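Local coordinates for increased recombination centers protein 6 (Saccharomyces cerevisiae, PDB 3UC9) that acts as a clathrin coat accessory factor related to small G proteins and is involved in gross chromosomal rearrangements and telomere healing, at residues I30-D35 / Q44-L49; F40-F45 / I107-I112. All coordinates share one frame; numbering follows the deposited sequence.

Contact 1. Residues I30-D35 / Q44-L49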
loop_
_atom_site.group_PDB
_atom_site.type_symbol
_atom_site.label_atom_id
_atom_site.label_comp_id
_atom_site.label_asym_id
_atom_site.label_seq_id
_atom_site.Cartn_x
_atom_site.Cartn_y
_atom_site.Cartn_z
ATOM N N ILE A 30 -3.421 -3.908 6.865
ATOM C CA ILE A 30 -2.790 -2.999 5.919
ATOM C C ILE A 30 -1.416 -2.632 6.474
ATOM O O ILE A 30 -1.301 -2.125 7.590
ATOM C CB ILE A 30 -3.631 -1.741 5.662
ATOM C CG1 ILE A 30 -4.916 -2.113 4.917
ATOM C CG2 ILE A 30 -2.820 -0.715 4.825
ATOM C CD1 ILE A 30 -5.809 -0.917 4.602
ATOM N N LEU A 31 -0.372 -2.939 5.707
ATOM C CA LEU A 31 0.999 -2.618 6.087
ATOM C C LEU A 31 1.413 -1.325 5.392
ATOM O O LEU A 31 1.266 -1.190 4.179
ATOM C CB LEU A 31 1.942 -3.761 5.708
ATOM C CG LEU A 31 3.440 -3.735 6.041
ATOM C CD1 LEU A 31 3.789 -2.792 7.158
ATOM C CD2 LEU A 31 3.870 -5.157 6.407
ATOM N N VAL A 32 1.913 -0.374 6.176
ATOM C CA VAL A 32 2.489 0.848 5.633
ATOM C C VAL A 32 3.980 0.842 5.990
ATOM O O VAL A 32 4.346 0.824 7.160
ATOM C CB VAL A 32 1.803 2.107 6.165
ATOM C CG1 VAL A 32 2.378 3.346 5.470
ATOM C CG2 VAL A 32 0.272 2.023 5.964
ATOM N N LEU A 33 4.813 0.833 4.957
ATOM C CA LEU A 33 6.255 0.675 5.068
ATOM C C LEU A 33 6.954 1.881 4.432
ATOM O O LEU A 33 6.475 2.423 3.430
ATOM C CB LEU A 33 6.678 -0.599 4.335
ATOM C CG LEU A 33 8.169 -0.934 4.218
ATOM C CD1 LEU A 33 8.708 -1.377 5.569
ATOM C CD2 LEU A 33 8.430 -2.000 3.139
ATOM N N SER A 34 8.074 2.298 5.020
ATOM C CA SER A 34 8.989 3.235 4.362
ATOM C C SER A 34 10.424 2.848 4.649
ATOM O O SER A 34 10.703 2.207 5.660
ATOM C CB SER A 34 8.740 4.665 4.833
ATOM O OG SER A 34 9.091 4.841 6.198
ATOM N N ASP A 35 11.339 3.216 3.755
ATOM C CA ASP A 35 12.747 3.213 4.134
ATOM C C ASP A 35 12.989 4.375 5.109
ATOM O O ASP A 35 12.233 5.372 5.119
ATOM C CB ASP A 35 13.718 3.219 2.934
ATOM C CG ASP A 35 13.371 4.245 1.869
ATOM O OD1 ASP A 35 12.197 4.319 1.456
ATOM O OD2 ASP A 35 14.294 4.951 1.406
ATOM N N GLN A 44 3.077 11.416 8.571
ATOM C CA GLN A 44 2.138 12.393 8.001
ATOM C C GLN A 44 1.104 11.719 7.074
ATOM O O GLN A 44 -0.083 12.049 7.107
ATOM C CB GLN A 44 2.889 13.483 7.220
ATOM C CG GLN A 44 3.778 14.396 8.050
ATOM C CD GLN A 44 4.211 15.638 7.267
ATOM O OE1 GLN A 44 3.936 16.768 7.671
ATOM N NE2 GLN A 44 4.866 15.427 6.128
ATOM N N PHE A 45 1.561 10.775 6.257
ATOM C CA PHE A 45 0.670 9.986 5.387
ATOM C C PHE A 45 -0.386 9.257 6.209
ATOM O O PHE A 45 -1.561 9.236 5.838
ATOM C CB PHE A 45 1.499 8.989 4.572
ATOM C CG PHE A 45 0.690 8.074 3.685
ATOM C CD1 PHE A 45 0.466 8.398 2.349
ATOM C CD2 PHE A 45 0.181 6.890 4.172
ATOM C CE1 PHE A 45 -0.263 7.555 1.525
ATOM C CE2 PHE A 45 -0.558 6.031 3.338
ATOM C CZ PHE A 45 -0.780 6.376 2.023
ATOM N N LEU A 46 0.021 8.668 7.329
ATOM C CA LEU A 46 -0.919 7.927 8.181
ATOM C C LEU A 46 -1.980 8.860 8.762
ATOM O O LEU A 46 -3.156 8.511 8.831
ATOM C CB LEU A 46 -0.194 7.212 9.312
ATOM C CG LEU A 46 0.716 6.046 8.916
ATOM C CD1 LEU A 46 1.605 5.649 10.075
ATOM C CD2 LEU A 46 -0.079 4.851 8.408
ATOM N N GLN A 47 -1.563 10.047 9.179
ATOM C CA GLN A 47 -2.513 11.042 9.661
ATOM C C GLN A 47 -3.496 11.449 8.562
ATOM O O GLN A 47 -4.700 11.546 8.805
ATOM C CB GLN A 47 -1.783 12.271 10.221
ATOM C CG GLN A 47 -2.714 13.389 10.718
ATOM C CD GLN A 47 -3.684 12.909 11.783
ATOM O OE1 GLN A 47 -3.286 12.228 12.729
ATOM N NE2 GLN A 47 -4.963 13.265 11.636
ATOM N N ASP A 48 -2.987 11.700 7.360
ATOM C CA ASP A 48 -3.814 12.229 6.269
ATOM C C ASP A 48 -4.819 11.215 5.716
ATOM O O ASP A 48 -5.966 11.554 5.426
ATOM C CB ASP A 48 -2.929 12.770 5.132
ATOM C CG ASP A 48 -2.165 14.035 5.523
ATOM O OD1 ASP A 48 -2.547 14.707 6.512
ATOM O OD2 ASP A 48 -1.173 14.359 4.836
ATOM N N LEU A 49 -4.398 9.965 5.583
ATOM C CA LEU A 49 -5.251 8.940 4.989
ATOM C C LEU A 49 -6.082 8.201 6.033
ATOM O O LEU A 49 -7.262 7.931 5.807
ATOM C CB LEU A 49 -4.393 7.947 4.210
ATOM C CG LEU A 49 -5.152 6.861 3.446
ATOM C CD1 LEU A 49 -6.209 7.451 2.525
ATOM C CD2 LEU A 49 -4.154 6.008 2.664
#
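Val32 of strand 30-35 meets helix 44-49 through Leu46 and, more lightly, Phe45. The valine can be followed outward from its backbone. Its CB, pointing at the helix, already comes to 4.0 Å from Leu46 CD2. Both methyls then close on the same leucine carbon, CG2 of Val32 at 3.8 Å from Leu46 CD2 and CG1 a little farther. With CG1 anti to the backbone N (chi1 -175°), that methyl also reaches toward the Phe45 ring, where the gap from Val32 CG1 to Phe45 CD2 is 4.4 Å and the approach is oblique. Leu46 answers with one branch alone: CG stands anti to its carbonyl carbon (chi1 -68°), and CD2 is carried in alongside the valine, the two side chains lying flank to flank and running opposite ways. No hydrogen bond crosses the interface, which is wholly buried and apolar. Leu76 and Ile78 of the neighbouring strand 71-81 pack against Leu46 as well, while Leu31 and Leu33 pack on helix 84-91. Strand 29-35 followed directly by helix 39-50 is the opening beta-loop-alpha unit of a Rossmann-like sheet, with the strand order 2-3-1-4-5-6 familiar from small G proteins.

Contact 2. Residues F40-F45 / I107-I112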
loop_
_atom_site.group_PDB
_atom_site.type_symbol
_atom_site.label_atom_id
_atom_site.label_comp_id
_atom_site.label_asym_id
_atom_site.label_seq_id
_atom_site.Cartn_x
_atom_site.Cartn_y
_atom_site.Cartn_z
ATOM N N PHE A 40 9.237 10.039 8.645
ATOM C CA PHE A 40 8.390 11.141 9.088
ATOM C C PHE A 40 7.254 11.405 8.115
ATOM O O PHE A 40 6.103 11.592 8.539
ATOM C CB PHE A 40 9.169 12.440 9.329
ATOM C CG PHE A 40 8.295 13.573 9.802
ATOM C CD1 PHE A 40 7.701 13.532 11.058
ATOM C CD2 PHE A 40 8.027 14.652 8.978
ATOM C CE1 PHE A 40 6.881 14.548 11.488
ATOM C CE2 PHE A 40 7.198 15.676 9.404
ATOM C CZ PHE A 40 6.634 15.634 10.657
ATOM N N LEU A 41 7.584 11.444 6.827
ATOM C CA LEU A 41 6.577 11.581 5.774
ATOM C C LEU A 41 5.527 10.468 5.870
ATOM O O LEU A 41 4.336 10.723 5.707
ATOM C CB LEU A 41 7.221 11.618 4.384
ATOM C CG LEU A 41 7.826 12.950 3.934
ATOM C CD1 LEU A 41 8.377 12.821 2.529
ATOM C CD2 LEU A 41 6.796 14.080 3.988
ATOM N N LYS A 42 5.967 9.251 6.178
ATOM C CA LYS A 42 5.048 8.139 6.432
ATOM C C LYS A 42 4.086 8.447 7.591
ATOM O O LYS A 42 2.891 8.181 7.484
ATOM C CB LYS A 42 5.835 6.851 6.671
ATOM C CG LYS A 42 5.003 5.642 7.063
ATOM C CD LYS A 42 5.889 4.457 7.398
ATOM C CE LYS A 42 6.575 4.643 8.750
ATOM N NZ LYS A 42 7.712 3.698 8.884
ATOM N N THR A 43 4.587 9.041 8.677
ATOM C CA THR A 43 3.716 9.407 9.811
ATOM C C THR A 43 2.665 10.446 9.385
ATOM O O THR A 43 1.487 10.353 9.774
ATOM C CB THR A 43 4.521 9.902 11.063
ATOM O OG1 THR A 43 5.092 11.190 10.815
ATOM C CG2 THR A 43 5.622 8.923 11.426
ATOM N N GLN A 44 3.077 11.416 8.571
ATOM C CA GLN A 44 2.138 12.393 8.001
ATOM C C GLN A 44 1.104 11.719 7.074
ATOM O O GLN A 44 -0.083 12.049 7.107
ATOM C CB GLN A 44 2.889 13.483 7.220
ATOM C CG GLN A 44 3.778 14.396 8.050
ATOM C CD GLN A 44 4.211 15.638 7.267
ATOM O OE1 GLN A 44 3.936 16.768 7.671
ATOM N NE2 GLN A 44 4.866 15.427 6.128
ATOM N N PHE A 45 1.561 10.775 6.257
ATOM C CA PHE A 45 0.670 9.986 5.387
ATOM C C PHE A 45 -0.386 9.257 6.209
ATOM O O PHE A 45 -1.561 9.236 5.838
ATOM C CB PHE A 45 1.499 8.989 4.572
ATOM C CG PHE A 45 0.690 8.074 3.685
ATOM C CD1 PHE A 45 0.466 8.398 2.349
ATOM C CD2 PHE A 45 0.181 6.890 4.172
ATOM C CE1 PHE A 45 -0.263 7.555 1.525
ATOM C CE2 PHE A 45 -0.558 6.031 3.338
ATOM C CZ PHE A 45 -0.780 6.376 2.023
ATOM N N ILE A 107 1.364 -0.663 1.436
ATOM C CA ILE A 107 1.639 0.681 0.922
ATOM C C ILE A 107 3.092 0.993 1.255
ATOM O O ILE A 107 3.486 0.965 2.418
ATOM C CB ILE A 107 0.704 1.766 1.542
ATOM C CG1 ILE A 107 -0.765 1.419 1.300
ATOM C CG2 ILE A 107 1.009 3.139 0.946
ATOM C CD1 ILE A 107 -1.785 2.351 2.017
ATOM N N LEU A 108 3.885 1.267 0.223
ATOM C CA LEU A 108 5.277 1.624 0.392
ATOM C C LEU A 108 5.439 3.113 0.105
ATOM O O LEU A 108 4.996 3.608 -0.943
ATOM C CB LEU A 108 6.153 0.783 -0.542
ATOM C CG LEU A 108 7.625 1.176 -0.623
ATOM C CD1 LEU A 108 8.311 0.960 0.718
ATOM C CD2 LEU A 108 8.331 0.409 -1.730
ATOM N N ILE A 109 6.042 3.821 1.057
ATOM C CA ILE A 109 6.314 5.247 0.942
ATOM C C ILE A 109 7.818 5.400 0.704
ATOM O O ILE A 109 8.606 5.079 1.578
ATOM C CB ILE A 109 5.934 6.005 2.231
ATOM C CG1 ILE A 109 4.485 5.716 2.655
ATOM C CG2 ILE A 109 6.148 7.497 2.046
ATOM C CD1 ILE A 109 3.472 6.145 1.662
ATOM N N THR A 110 8.212 5.898 -0.465
ATOM C CA THR A 110 9.630 5.977 -0.795
ATOM C C THR A 110 9.937 6.980 -1.897
ATOM O O THR A 110 9.040 7.605 -2.465
ATOM C CB THR A 110 10.198 4.583 -1.206
ATOM O OG1 THR A 110 11.635 4.622 -1.208
ATOM C CG2 THR A 110 9.695 4.174 -2.577
ATOM N N ASP A 111 11.224 7.151 -2.157
ATOM C CA ASP A 111 11.699 7.917 -3.307
ATOM C C ASP A 111 11.978 6.862 -4.358
ATOM O O ASP A 111 12.952 6.149 -4.242
ATOM C CB ASP A 111 12.967 8.692 -2.942
ATOM C CG ASP A 111 13.632 9.353 -4.138
ATOM O OD1 ASP A 111 13.258 9.076 -5.295
ATOM O OD2 ASP A 111 14.546 10.164 -3.913
ATOM N N ILE A 112 11.114 6.738 -5.363
ATOM C CA ILE A 112 11.226 5.608 -6.287
ATOM C C ILE A 112 12.437 5.689 -7.216
ATOM O O ILE A 112 12.858 4.672 -7.761
ATOM C CB ILE A 112 9.931 5.359 -7.121
ATOM C CG1 ILE A 112 9.687 6.480 -8.132
ATOM C CG2 ILE A 112 8.738 5.176 -6.202
ATOM C CD1 ILE A 112 8.551 6.185 -9.092
#
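Ile109 sets its terminal methyl squarely over one face of the Phe45 ring, joining helix 40-45 to strand 107-110 in the alpha/beta layering of a Rossmann-type, small-G-protein-like fold. The short axes run in largely opposing directions, at 134° to each other, and approach to 8.9 Å. This is where the packing is tight. Ile109 CD1 stands 3.9 Å from the centroid of the Phe45 ring and 12° off its normal, a well-centred CH-pi contact. The bend that makes it possible lies in the isoleucine's second torsion, chi2 -62°, which folds CD1 back from the extended path and brings it over the ring.

Farther along the strand toward its start, Ile107 keeps an extended chain and meets the far end of the same ring with both methyls. Its CG2 lies 3.9 Å from Phe45 CZ, an oblique approach, and its CD1 sits 4.1 Å from Phe45 CE2. Trp168 adds an edge-to-face ring contact to Phe45, and Leu186 and Ile189 of helix 185-195 also pack on this phenylalanine.

One turn back the contact is looser. Leu41 points toward the strand but remains partly exposed, touching Val139 in a loop. Thr43 and Gln44, also partly exposed, lie on the more solvent-accessible flank of the helix and make no contact with the strand. Lys42 offers little more than its CB, 4.4 Å from Ile109 CG1, before its chain leads away; the ammonium NZ of this buried lysine is hydrogen-bonded to Asp79 O and Ser34 OG.

Overall arrangement
Contacts 1 and 2 have centres about 6 Å apart and share helix 39-50, whose residues 40-45 and 44-49 overlap at Gln44 and Phe45. Along the chain strand 29-35 comes first, the helix follows at once, and strand 103-110 arrives some fifty residues after the helix ends. The two strands are parallel neighbours in the mixed sheet, directly joined by a probable hydrogen bond from Ile109 N to Leu33 O (2.8 Å) and by another between Asp35 OD1 and Thr110 OG1 (2.7 Å). One helix thus packs across two adjacent strands, a local contact and a distant one, which places the helix of the opening beta-loop-alpha unit over the two central strands of the Rossmann-like sheet.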